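Local coordinates for protein putative TetR-family transcriptional regulator (Rhodococcus sp., PDB 2G3B) that probably binds operator DNA as a homodimeric transcriptional repressor of the TetR family, through an N-terminal helix-turn-helix domain, at residues E96-W101 and R165-E170; A106-V109 and A113-D116. All blocks are in the same frame, centred on the assembly; numbering follows the deposited sequence.

Contact 1 (E96-W101 and R165-E170); sequences ENSLAW and RWLCKE
Trp166 turns the edge of its indole, not a face, to the helix that carries Ser98: the hydroxyl OG of Ser98 lies near the ring plane, 3.6 Å from CZ3 of Trp166, with the serine CB close behind. This is van der Waals contact at the benzo edge, and the ring nitrogen at the other end of the indole is used elsewhere, bonding to Thr173 OG1. With CG anti to the backbone N of Trp166 (chi1 176°), the ring reaches across to the serine although its CB does not point there. Ser98 OG also meets the methyl CD1 of Leu167 at 3.6 Å, so the hydroxyl sits between an aromatic edge and an aliphatic branch. The other branch of Leu167 goes to Leu99, CD2 to CD2 at 3.7 Å, the two side chains crossing at a slant. Leu167 thus spreads its two methyls over two successive residues of 96-101. Just beyond it the helix ends in a Schellman motif, with Lys169 at positive phi as the C' residue and Glu170 N bonded to Arg165 O. The contact therefore joins the C-terminal end of helix 148-167 to the first half of helix 92-110. Helix 92-110 also packs on helix 2-23, where Glu96 and Leu99 meet Ala17, and on helix 47-66, where Asn97 meets Ile58; Leu99 touches Val109 of the second subunit.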
loop_
_atom_site.group_PDB
_atom_site.type_symbol
_atom_site.label_atom_id
_atom_site.label_comp_id
_atom_site.label_asym_id
_atom_site.label_seq_id
_atom_site.Cartn_x
_atom_site.Cartn_y
_atom_site.Cartn_z
ATOM N N GLU A 96 4.863 -14.625 1.451
ATOM C CA GLU A 96 5.070 -14.616 -0.000
ATOM C C GLU A 96 3.896 -13.996 -0.746
ATOM O O GLU A 96 4.105 -13.197 -1.654
ATOM C CB GLU A 96 5.356 -16.010 -0.508
ATOM C CG GLU A 96 5.779 -15.945 -1.976
ATOM C CD GLU A 96 5.856 -17.284 -2.578
ATOM O OE1 GLU A 96 4.790 -17.846 -2.879
ATOM O OE2 GLU A 96 6.980 -17.801 -2.694
ATOM N N ASN A 97 2.668 -14.368 -0.415
ATOM C CA ASN A 97 1.495 -13.794 -1.098
ATOM C C ASN A 97 1.535 -12.281 -0.982
ATOM O O ASN A 97 1.233 -11.561 -1.912
ATOM C CB ASN A 97 0.172 -14.118 -0.340
ATOM C CG ASN A 97 -0.446 -15.418 -0.768
ATOM O OD1 ASN A 97 -0.030 -16.016 -1.787
ATOM N ND2 ASN A 97 -1.475 -15.888 0.012
ATOM N N SER A 98 1.870 -11.836 0.234
ATOM C CA SER A 98 1.923 -10.423 0.562
ATOM C C SER A 98 3.008 -9.654 -0.210
ATOM O O SER A 98 2.720 -8.574 -0.762
ATOM C CB SER A 98 2.030 -10.294 2.089
ATOM O OG SER A 98 1.977 -8.944 2.407
ATOM N N LEU A 99 4.231 -10.222 -0.296
ATOM C CA LEU A 99 5.279 -9.676 -1.114
ATOM C C LEU A 99 4.882 -9.554 -2.577
ATOM O O LEU A 99 5.151 -8.510 -3.184
ATOM C CB LEU A 99 6.592 -10.497 -1.029
ATOM C CG LEU A 99 7.304 -10.465 0.305
ATOM C CD1 LEU A 99 8.240 -11.717 0.417
ATOM C CD2 LEU A 99 8.081 -9.082 0.416
ATOM N N ALA A 100 4.302 -10.618 -3.144
ATOM C CA ALA A 100 3.904 -10.655 -4.571
ATOM C C ALA A 100 2.813 -9.625 -4.829
ATOM O O ALA A 100 2.914 -8.860 -5.770
ATOM C CB ALA A 100 3.428 -12.044 -4.968
ATOM N N TRP A 101 1.831 -9.520 -3.920
ATOM C CA TRP A 101 0.770 -8.541 -4.085
ATOM C C TRP A 101 1.346 -7.126 -3.998
ATOM O O TRP A 101 0.999 -6.275 -4.794
ATOM C CB TRP A 101 -0.299 -8.750 -2.995
ATOM C CG TRP A 101 -1.498 -7.972 -3.208
ATOM C CD1 TRP A 101 -1.781 -6.712 -2.699
ATOM C CD2 TRP A 101 -2.635 -8.366 -3.979
ATOM N NE1 TRP A 101 -3.028 -6.321 -3.146
ATOM C CE2 TRP A 101 -3.569 -7.309 -3.926
ATOM C CE3 TRP A 101 -2.938 -9.494 -4.755
ATOM C CZ2 TRP A 101 -4.817 -7.370 -4.586
ATOM C CZ3 TRP A 101 -4.164 -9.548 -5.411
ATOM C CH2 TRP A 101 -5.090 -8.485 -5.313
ATOM N N ARG A 165 4.079 -1.503 5.069
ATOM C CA ARG A 165 5.002 -1.167 6.161
ATOM C C ARG A 165 5.596 -2.408 6.819
ATOM O O ARG A 165 6.773 -2.453 7.202
ATOM C CB ARG A 165 4.202 -0.372 7.206
ATOM C CG ARG A 165 3.814 1.043 6.688
ATOM C CD ARG A 165 3.477 1.943 7.873
ATOM N NE ARG A 165 2.910 3.216 7.354
ATOM C CZ ARG A 165 2.083 3.988 8.046
ATOM N NH1 ARG A 165 1.713 3.592 9.271
ATOM N NH2 ARG A 165 1.641 5.136 7.513
ATOM N N TRP A 166 4.759 -3.429 6.908
ATOM C CA TRP A 166 5.143 -4.702 7.526
ATOM C C TRP A 166 6.289 -5.346 6.751
ATOM O O TRP A 166 7.236 -5.828 7.355
ATOM C CB TRP A 166 3.934 -5.621 7.522
ATOM C CG TRP A 166 4.146 -7.039 8.033
ATOM C CD1 TRP A 166 4.657 -7.431 9.267
ATOM C CD2 TRP A 166 3.691 -8.228 7.390
ATOM N NE1 TRP A 166 4.568 -8.810 9.384
ATOM C CE2 TRP A 166 4.004 -9.320 8.240
ATOM C CE3 TRP A 166 3.090 -8.483 6.132
ATOM C CZ2 TRP A 166 3.713 -10.668 7.886
ATOM C CZ3 TRP A 166 2.806 -9.778 5.771
ATOM C CH2 TRP A 166 3.134 -10.883 6.655
ATOM N N LEU A 167 6.167 -5.347 5.434
ATOM C CA LEU A 167 7.184 -5.902 4.565
ATOM C C LEU A 167 8.520 -5.145 4.518
ATOM O O LEU A 167 9.540 -5.728 4.095
ATOM C CB LEU A 167 6.610 -6.086 3.163
ATOM C CG LEU A 167 5.431 -7.048 3.031
ATOM C CD1 LEU A 167 4.765 -6.843 1.652
ATOM C CD2 LEU A 167 5.898 -8.511 3.286
ATOM N N CYS A 168 8.523 -3.857 4.897
ATOM C CA CYS A 168 9.731 -3.031 5.104
ATOM C C CYS A 168 10.302 -3.161 6.520
ATOM O O CYS A 168 11.167 -2.366 6.933
ATOM C CB CYS A 168 9.341 -1.517 4.985
ATOM S SG CYS A 168 8.849 -1.020 3.390
ATOM N N LYS A 169 9.729 -4.068 7.321
ATOM C CA LYS A 169 10.002 -4.210 8.754
ATOM C C LYS A 169 9.791 -2.953 9.569
ATOM O O LYS A 169 10.419 -2.787 10.603
ATOM C CB LYS A 169 11.431 -4.737 9.000
ATOM C CG LYS A 169 11.806 -5.950 8.136
ATOM C CD LYS A 169 11.298 -7.226 8.763
ATOM C CE LYS A 169 11.838 -8.473 8.045
ATOM N NZ LYS A 169 13.023 -9.162 8.756
ATOM N N GLU A 170 8.914 -2.076 9.096
ATOM C CA GLU A 170 8.629 -0.790 9.770
ATOM C C GLU A 170 7.617 -0.945 10.924
ATOM O O GLU A 170 7.551 -0.117 11.850
ATOM C CB GLU A 170 8.047 0.187 8.741
ATOM C CG GLU A 170 7.954 1.578 9.240
ATOM C CD GLU A 170 7.725 2.519 8.122
ATOM O OE1 GLU A 170 8.556 2.605 7.194
ATOM O OE2 GLU A 170 6.722 3.214 8.172
#

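Contact 2 (A106-V109 and A113-D116)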
loop_
_atom_site.group_PDB
_atom_site.type_symbol
_atom_site.label_atom_id
_atom_site.label_comp_id
_atom_site.label_asym_id
_atom_site.label_seq_id
_atom_site.Cartn_x
_atom_site.Cartn_y
_atom_site.Cartn_z
ATOM N N ALA A 106 2.401 -2.053 -6.666
ATOM C CA ALA A 106 3.373 -1.011 -6.990
ATOM C C ALA A 106 3.635 -0.918 -8.487
ATOM O O ALA A 106 3.752 0.175 -9.046
ATOM C CB ALA A 106 4.744 -1.252 -6.214
ATOM N N SER A 107 3.692 -2.058 -9.162
ATOM C CA SER A 107 4.038 -2.062 -10.596
ATOM C C SER A 107 2.918 -1.571 -11.478
ATOM O O SER A 107 3.179 -1.010 -12.537
ATOM C CB SER A 107 4.454 -3.472 -11.044
ATOM O OG SER A 107 5.742 -3.798 -10.514
ATOM N N ALA A 108 1.672 -1.808 -11.079
ATOM C CA ALA A 108 0.517 -1.438 -11.911
ATOM C C ALA A 108 0.396 0.081 -12.067
ATOM O O ALA A 108 -0.322 0.552 -12.943
ATOM C CB ALA A 108 -0.755 -2.041 -11.355
ATOM N N VAL A 109 1.113 0.830 -11.235
ATOM C CA VAL A 109 1.133 2.305 -11.313
ATOM C C VAL A 109 1.744 2.712 -12.638
ATOM O O VAL A 109 1.220 3.575 -13.379
ATOM C CB VAL A 109 1.892 2.956 -10.124
ATOM C CG1 VAL A 109 2.044 4.482 -10.344
ATOM C CG2 VAL A 109 1.183 2.673 -8.812
ATOM N N ALA A 113 -1.078 -2.225 -18.294
ATOM C CA ALA A 113 -1.754 -3.502 -18.619
ATOM C C ALA A 113 -2.139 -4.323 -17.384
ATOM O O ALA A 113 -3.047 -5.145 -17.460
ATOM C CB ALA A 113 -0.888 -4.386 -19.554
ATOM N N LEU A 114 -1.382 -4.142 -16.298
ATOM C CA LEU A 114 -1.603 -4.842 -15.032
ATOM C C LEU A 114 -2.845 -4.330 -14.300
ATOM O O LEU A 114 -3.376 -4.963 -13.380
ATOM C CB LEU A 114 -0.385 -4.615 -14.130
ATOM C CG LEU A 114 0.636 -5.744 -14.021
ATOM C CD1 LEU A 114 1.650 -5.430 -12.874
ATOM C CD2 LEU A 114 -0.216 -7.016 -13.682
ATOM N N ARG A 115 -3.284 -3.140 -14.679
ATOM C CA ARG A 115 -4.315 -2.406 -13.887
ATOM C C ARG A 115 -5.647 -3.098 -13.906
ATOM O O ARG A 115 -6.279 -3.262 -12.824
ATOM C CB ARG A 115 -4.469 -0.957 -14.382
ATOM C CG ARG A 115 -3.268 -0.095 -14.044
ATOM C CD ARG A 115 -3.449 1.271 -14.675
ATOM N NE ARG A 115 -2.322 2.134 -14.279
ATOM C CZ ARG A 115 -2.244 3.419 -14.592
ATOM N NH1 ARG A 115 -3.225 3.999 -15.308
ATOM N NH2 ARG A 115 -1.198 4.123 -14.196
ATOM N N ASP A 116 -6.093 -3.516 -15.103
ATOM C CA ASP A 116 -7.430 -4.163 -15.212
ATOM C C ASP A 116 -7.492 -5.513 -14.448
ATOM O O ASP A 116 -8.402 -5.733 -13.665
ATOM C CB ASP A 116 -7.875 -4.338 -16.682
ATOM C CG ASP A 116 -8.433 -3.045 -17.278
ATOM O OD1 ASP A 116 -8.644 -2.054 -16.535
ATOM O OD2 ASP A 116 -8.698 -3.032 -18.476
#
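Arg115 sets off with CG anti to its own carbonyl carbon (chi1 -70°) and then runs extended from CG to NE, which carries the guanidinium to the carbonyls of Ala108 and Val109. There its edge meets these two successive backbone groups near the end of helix 92-110. NE donates to Ala108 O at 2.9 Å, a nearly straight bond that arrives close to the C=O axis with the oxygen in the guanidinium plane. NH2 donates to Val109 O at 2.6 Å; this bond is more bent, with an N-H...O angle of 146°, and the donor stands tilted from the carbonyl plane. Two bonds through one edge fix the rotation of the group. An alanine here would remove both donors and is likely to leave the Ala108 and Val109 carbonyls without these partners. Beside the polar part, Ala108 CB packs on Leu114 CB at 3.8 Å, while Leu114 CD1 reaches Ser107 CB at 3.9 Å. Leu114 also touches Leu55 of helix 47-66, and Arg115 packs on Cys168 of the second subunit. What results is a tight turn between two consecutive helices, 92-110 and 115-139, in the all-helical C-terminal domain of a TetR-family protein: an arginine near the start of the second reaches back to carbonyls near the end of the first.

In the fold
Helix 92-110 is common to both contacts: contact 1 uses its first half and contact 2 its far end, with centres 18 Å apart and nearest atoms about 5 Å apart, so the two do not touch. Along the chain, contact 2 is nested inside the loop that contact 1 closes, and helix 115-139 of contact 2 is followed directly by helix 148-167 of contact 1. The second subunit brings the sites together: Cys168 on one copy meets Ala108 on the other, and Glu170 forms a salt bridge with Arg105 of the second subunit. A glycerol, probably from the crystallisation liquor, lies about 6 Å from the Ser98 side chain, and Glu170 OE2 hydrogen-bonds a glycerol; such molecules often mark pockets.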